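Local coordinates for putative uncharacterized protein lp_3323 (Lactobacillus plantarum, PDB 3DC7) that is of unknown function but belongs to the GDSL-like lipase/acylhydrolase family of SGNH hydrolases, and so probably cleaves ester bonds, at residues 54-58 / 78-83; 136-140 / 159-163. One frame throughout, in Å; residues are numbered along the deposited sequence.

Contact 1: residues 54-58 / 78-83; sequences RSDNL and AIPEDA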
# COMPACT_ATOMS: atom_id res chain seq x y z
N ARG A 54 -11.49 -23.38 -17.11
CA ARG A 54 -10.49 -23.13 -18.15
C ARG A 54 -9.59 -21.95 -17.80
O ARG A 54 -9.96 -21.09 -17.03
CB ARG A 54 -11.14 -22.93 -19.53
CG ARG A 54 -11.98 -21.68 -19.65
CD ARG A 54 -12.02 -21.17 -21.08
NE ARG A 54 -12.43 -19.77 -21.10
CZ ARG A 54 -13.68 -19.34 -21.07
NH1 ARG A 54 -14.69 -20.21 -21.04
NH2 ARG A 54 -13.93 -18.04 -21.07
N SER A 55 -8.39 -21.94 -18.38
CA SER A 55 -7.39 -20.91 -18.09
C SER A 55 -6.85 -20.39 -19.41
O SER A 55 -6.07 -21.08 -20.08
CB SER A 55 -6.26 -21.48 -17.22
OG SER A 55 -5.36 -20.47 -16.77
N ASP A 56 -7.27 -19.19 -19.78
CA ASP A 56 -6.88 -18.58 -21.05
C ASP A 56 -5.57 -17.82 -20.98
O ASP A 56 -5.43 -16.83 -20.24
CB ASP A 56 -8.00 -17.69 -21.59
CG ASP A 56 -9.26 -18.48 -21.90
OD1 ASP A 56 -10.27 -18.27 -21.20
OD2 ASP A 56 -9.24 -19.32 -22.83
N ASN A 57 -4.60 -18.29 -21.75
CA ASN A 57 -3.26 -17.73 -21.76
C ASN A 57 -3.11 -16.76 -22.93
O ASN A 57 -3.07 -17.18 -24.09
CB ASN A 57 -2.24 -18.87 -21.86
CG ASN A 57 -0.81 -18.40 -21.68
OD1 ASN A 57 -0.44 -17.29 -22.04
ND2 ASN A 57 0.03 -19.29 -21.14
N LEU A 58 -3.02 -15.46 -22.61
CA LEU A 58 -2.82 -14.43 -23.63
C LEU A 58 -1.45 -13.77 -23.50
O LEU A 58 -1.31 -12.55 -23.62
CB LEU A 58 -3.94 -13.39 -23.55
CG LEU A 58 -5.31 -14.00 -23.77
CD1 LEU A 58 -6.38 -13.24 -23.03
CD2 LEU A 58 -5.60 -14.10 -25.26
N ALA A 78 -8.99 -9.70 -27.19
CA ALA A 78 -9.09 -11.16 -27.37
C ALA A 78 -9.45 -11.93 -26.09
O ALA A 78 -9.63 -13.15 -26.13
CB ALA A 78 -7.80 -11.72 -27.98
N ILE A 79 -9.52 -11.22 -24.96
CA ILE A 79 -9.96 -11.82 -23.69
C ILE A 79 -11.40 -12.35 -23.88
O ILE A 79 -12.26 -11.63 -24.42
CB ILE A 79 -9.84 -10.80 -22.49
CG1 ILE A 79 -8.37 -10.46 -22.20
CG2 ILE A 79 -10.51 -11.32 -21.23
CD1 ILE A 79 -8.18 -9.21 -21.31
N PRO A 80 -11.65 -13.61 -23.48
CA PRO A 80 -12.99 -14.22 -23.61
C PRO A 80 -14.07 -13.40 -22.92
O PRO A 80 -13.84 -12.85 -21.83
CB PRO A 80 -12.83 -15.56 -22.89
CG PRO A 80 -11.37 -15.84 -22.93
CD PRO A 80 -10.67 -14.54 -22.89
N GLU A 81 -15.25 -13.31 -23.54
CA GLU A 81 -16.35 -12.50 -22.99
C GLU A 81 -16.83 -12.94 -21.58
O GLU A 81 -17.29 -12.11 -20.79
CB GLU A 81 -17.51 -12.41 -24.00
CG GLU A 81 -17.49 -11.11 -24.82
CD GLU A 81 -17.64 -11.31 -26.34
OE1 GLU A 81 -18.37 -12.24 -26.77
OE2 GLU A 81 -17.02 -10.53 -27.11
N ASP A 82 -16.69 -14.22 -21.27
CA ASP A 82 -17.09 -14.74 -19.96
C ASP A 82 -15.91 -15.05 -19.02
O ASP A 82 -16.00 -15.92 -18.14
CB ASP A 82 -18.00 -15.97 -20.13
CG ASP A 82 -17.30 -17.11 -20.84
OD1 ASP A 82 -16.36 -16.86 -21.63
OD2 ASP A 82 -17.71 -18.28 -20.60
N ALA A 83 -14.81 -14.32 -19.18
CA ALA A 83 -13.72 -14.34 -18.22
C ALA A 83 -14.26 -13.91 -16.86
O ALA A 83 -14.99 -12.93 -16.77
CB ALA A 83 -12.63 -13.40 -18.66

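Contact 2: residues 136-140 / 159-163; sequences SAIHI and QSDYE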
# COMPACT_ATOMS: atom_id res chain seq x y z
N SER A 136 2.97 -5.76 -11.91
CA SER A 136 4.21 -5.25 -12.51
C SER A 136 5.43 -6.03 -12.02
O SER A 136 5.46 -6.51 -10.88
CB SER A 136 4.37 -3.76 -12.23
OG SER A 136 4.46 -3.50 -10.85
N ALA A 137 6.44 -6.14 -12.88
CA ALA A 137 7.55 -7.08 -12.72
C ALA A 137 8.59 -6.73 -11.67
O ALA A 137 8.75 -5.58 -11.28
CB ALA A 137 8.24 -7.30 -14.06
N ILE A 138 9.29 -7.77 -11.23
CA ILE A 138 10.50 -7.68 -10.42
C ILE A 138 11.56 -6.77 -11.07
O ILE A 138 11.65 -6.69 -12.31
CB ILE A 138 11.06 -9.11 -10.19
CG1 ILE A 138 10.03 -9.94 -9.42
CG2 ILE A 138 12.42 -9.09 -9.43
CD1 ILE A 138 10.02 -11.39 -9.79
N HIS A 139 12.31 -6.05 -10.23
CA HIS A 139 13.48 -5.28 -10.63
C HIS A 139 14.42 -6.21 -11.38
O HIS A 139 14.84 -7.24 -10.85
CB HIS A 139 14.20 -4.69 -9.40
CG HIS A 139 15.14 -3.56 -9.71
ND1 HIS A 139 16.10 -3.62 -10.70
CD2 HIS A 139 15.26 -2.33 -9.15
CE1 HIS A 139 16.76 -2.48 -10.74
NE2 HIS A 139 16.28 -1.68 -9.81
N ILE A 140 14.74 -5.88 -12.63
CA ILE A 140 15.56 -6.76 -13.45
C ILE A 140 17.05 -6.44 -13.31
O ILE A 140 17.41 -5.37 -12.83
CB ILE A 140 15.15 -6.73 -14.95
CG1 ILE A 140 15.48 -5.37 -15.58
CG2 ILE A 140 13.68 -7.13 -15.12
CD1 ILE A 140 15.23 -5.28 -17.05
N GLN A 159 13.47 1.67 -14.53
CA GLN A 159 12.33 0.74 -14.44
C GLN A 159 11.23 1.31 -13.52
O GLN A 159 10.05 1.23 -13.85
CB GLN A 159 12.78 -0.66 -13.97
CG GLN A 159 11.70 -1.74 -14.09
CD GLN A 159 12.19 -3.12 -13.64
OE1 GLN A 159 13.39 -3.35 -13.44
NE2 GLN A 159 11.24 -4.05 -13.47
N SER A 160 11.65 1.91 -12.40
CA SER A 160 10.73 2.51 -11.43
C SER A 160 9.91 3.69 -11.96
O SER A 160 8.92 4.08 -11.35
CB SER A 160 11.48 2.93 -10.17
OG SER A 160 12.38 3.99 -10.45
N ASP A 161 10.31 4.27 -13.10
CA ASP A 161 9.47 5.30 -13.76
C ASP A 161 8.25 4.67 -14.43
O ASP A 161 7.16 5.25 -14.41
CB ASP A 161 10.28 6.09 -14.78
CG ASP A 161 11.32 6.96 -14.13
OD1 ASP A 161 11.00 7.59 -13.09
OD2 ASP A 161 12.46 7.03 -14.63
N TYR A 162 8.43 3.48 -15.00
CA TYR A 162 7.33 2.71 -15.59
C TYR A 162 6.44 2.11 -14.51
O TYR A 162 5.22 2.16 -14.59
CB TYR A 162 7.89 1.61 -16.50
CG TYR A 162 8.57 2.15 -17.74
CD1 TYR A 162 9.84 2.72 -17.67
CD2 TYR A 162 7.94 2.08 -18.97
CE1 TYR A 162 10.46 3.21 -18.80
CE2 TYR A 162 8.56 2.57 -20.11
CZ TYR A 162 9.82 3.13 -20.02
OH TYR A 162 10.43 3.61 -21.14
N GLU A 163 7.08 1.54 -13.51
CA GLU A 163 6.40 1.06 -12.31
C GLU A 163 5.50 2.14 -11.66
O GLU A 163 4.37 1.85 -11.29
CB GLU A 163 7.47 0.51 -11.34
CG GLU A 163 7.00 0.29 -9.91
CD GLU A 163 6.02 -0.87 -9.80
OE1 GLU A 163 5.97 -1.70 -10.74
OE2 GLU A 163 5.30 -0.94 -8.78
O HOH W 1 8.52 -3.47 -13.09

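Contact 1: residues 54-58 / 78-83
R54 reaches past P80 to D82, arginine and proline side chains sliding by each other in opposite directions. R54 NH2 donates to D82 OD1 over 2.8 Å with an N-H...acceptor angle of 158°. The carboxylate oxygen lies at the edge of the guanidinium, near its plane, but the nitrogen approaches it from above the carboxylate plane, and the two flat groups stand 40° apart. A second salt bridge completes a network of R54, D56 and D82: R54 NE donates to the syn lone pair of D56 OD1 at 2.6 Å, the oxygen lying in the guanidinium plane. Gripped at NE and NH2 by two acids, R54 is limited in how far it can turn, and its positive charge probably eases the repulsion between D56 OD1 and D82 OD1, 6.3 Å apart. In the family's parallel sheet, 54-58 enters outermost strand 56-59, while 78-83 leads into strand 85-89, beyond intervening strand 24-28. P80 packs against both charged groups, its CG 3.2 Å from D56 OD1 and its CB 3.3 Å from R54 NH2, oblique to the guanidinium. L58, its CG anti to the carbonyl carbon (chi1 -60°), brings CD1 across I79 at about a right angle, 3.5 Å from I79 CG1. L58 CD2 rests 4.2 Å from A78 CB. A type I turn from P80 to A83, closed by A83 N to P80 O, presents D82 to the arginine.

Contact 2: residues 136-140 / 159-163
The carboxamide of Q159 is bonded at both ends to the backbone of 138-140. Q159 NE2 donates to I138 O at 2.9 Å, nearly straight at 167°; that oxygen lies close to the amide plane, although the nitrogen sits above the carbonyl plane of I138. Q159 OE1 accepts I140 N at 3.0 Å in its own carbonyl plane, on a lone pair. The ring of H139 is turned 63° from this amide, with ND1 bonded in the ring plane to I140 O, while Y181 meets the same ring in a nearly parallel setting. A water joins Q159 NE2 to A137 O, 2.8 Å from each, so the nitrogen has two acceptors. Segment 136-140 leaves the C-terminal end of strand 132-136, and helix 159-173 is the helix of the beta-alpha-beta crossover to neighbouring strand 177-179. Q159 reaches across from this helix on an extended chain, CG anti to the backbone N (chi1 -170°). A leucine here would probably leave I138 O and I140 N without their side-chain partner and the 138-140 backbone less firmly fixed. One helical turn on, E163 bends at chi2 to bring OE1 to S136 OG; the modelled 2.4 Å is very short, so its exact length is doubtful. H177 NE2 also bonds S136 OG, and S179 OG holds the other carboxylate oxygen, OE2 of E163, tying the buried pair to strand 177-179.

In the fold
Contacts 1 and 2 lie on opposite sides of the chain's centre, their own centres 26 Å apart and their nearest atoms about 14 Å apart, without touching. They follow one another along the chain: contact 1 closes before contact 2 opens. The first lies towards one edge of the parallel sheet and joins edge strand 56-59 to the loop leading into strand 85-89; the second lies at the C-terminal end of strand 132-136. In SGNH hydrolases the active site forms at the C-terminal strand ends, consistent with contact 2 being the nearer to it. A bound sodium ion lies about 10 Å from the side chain of E163.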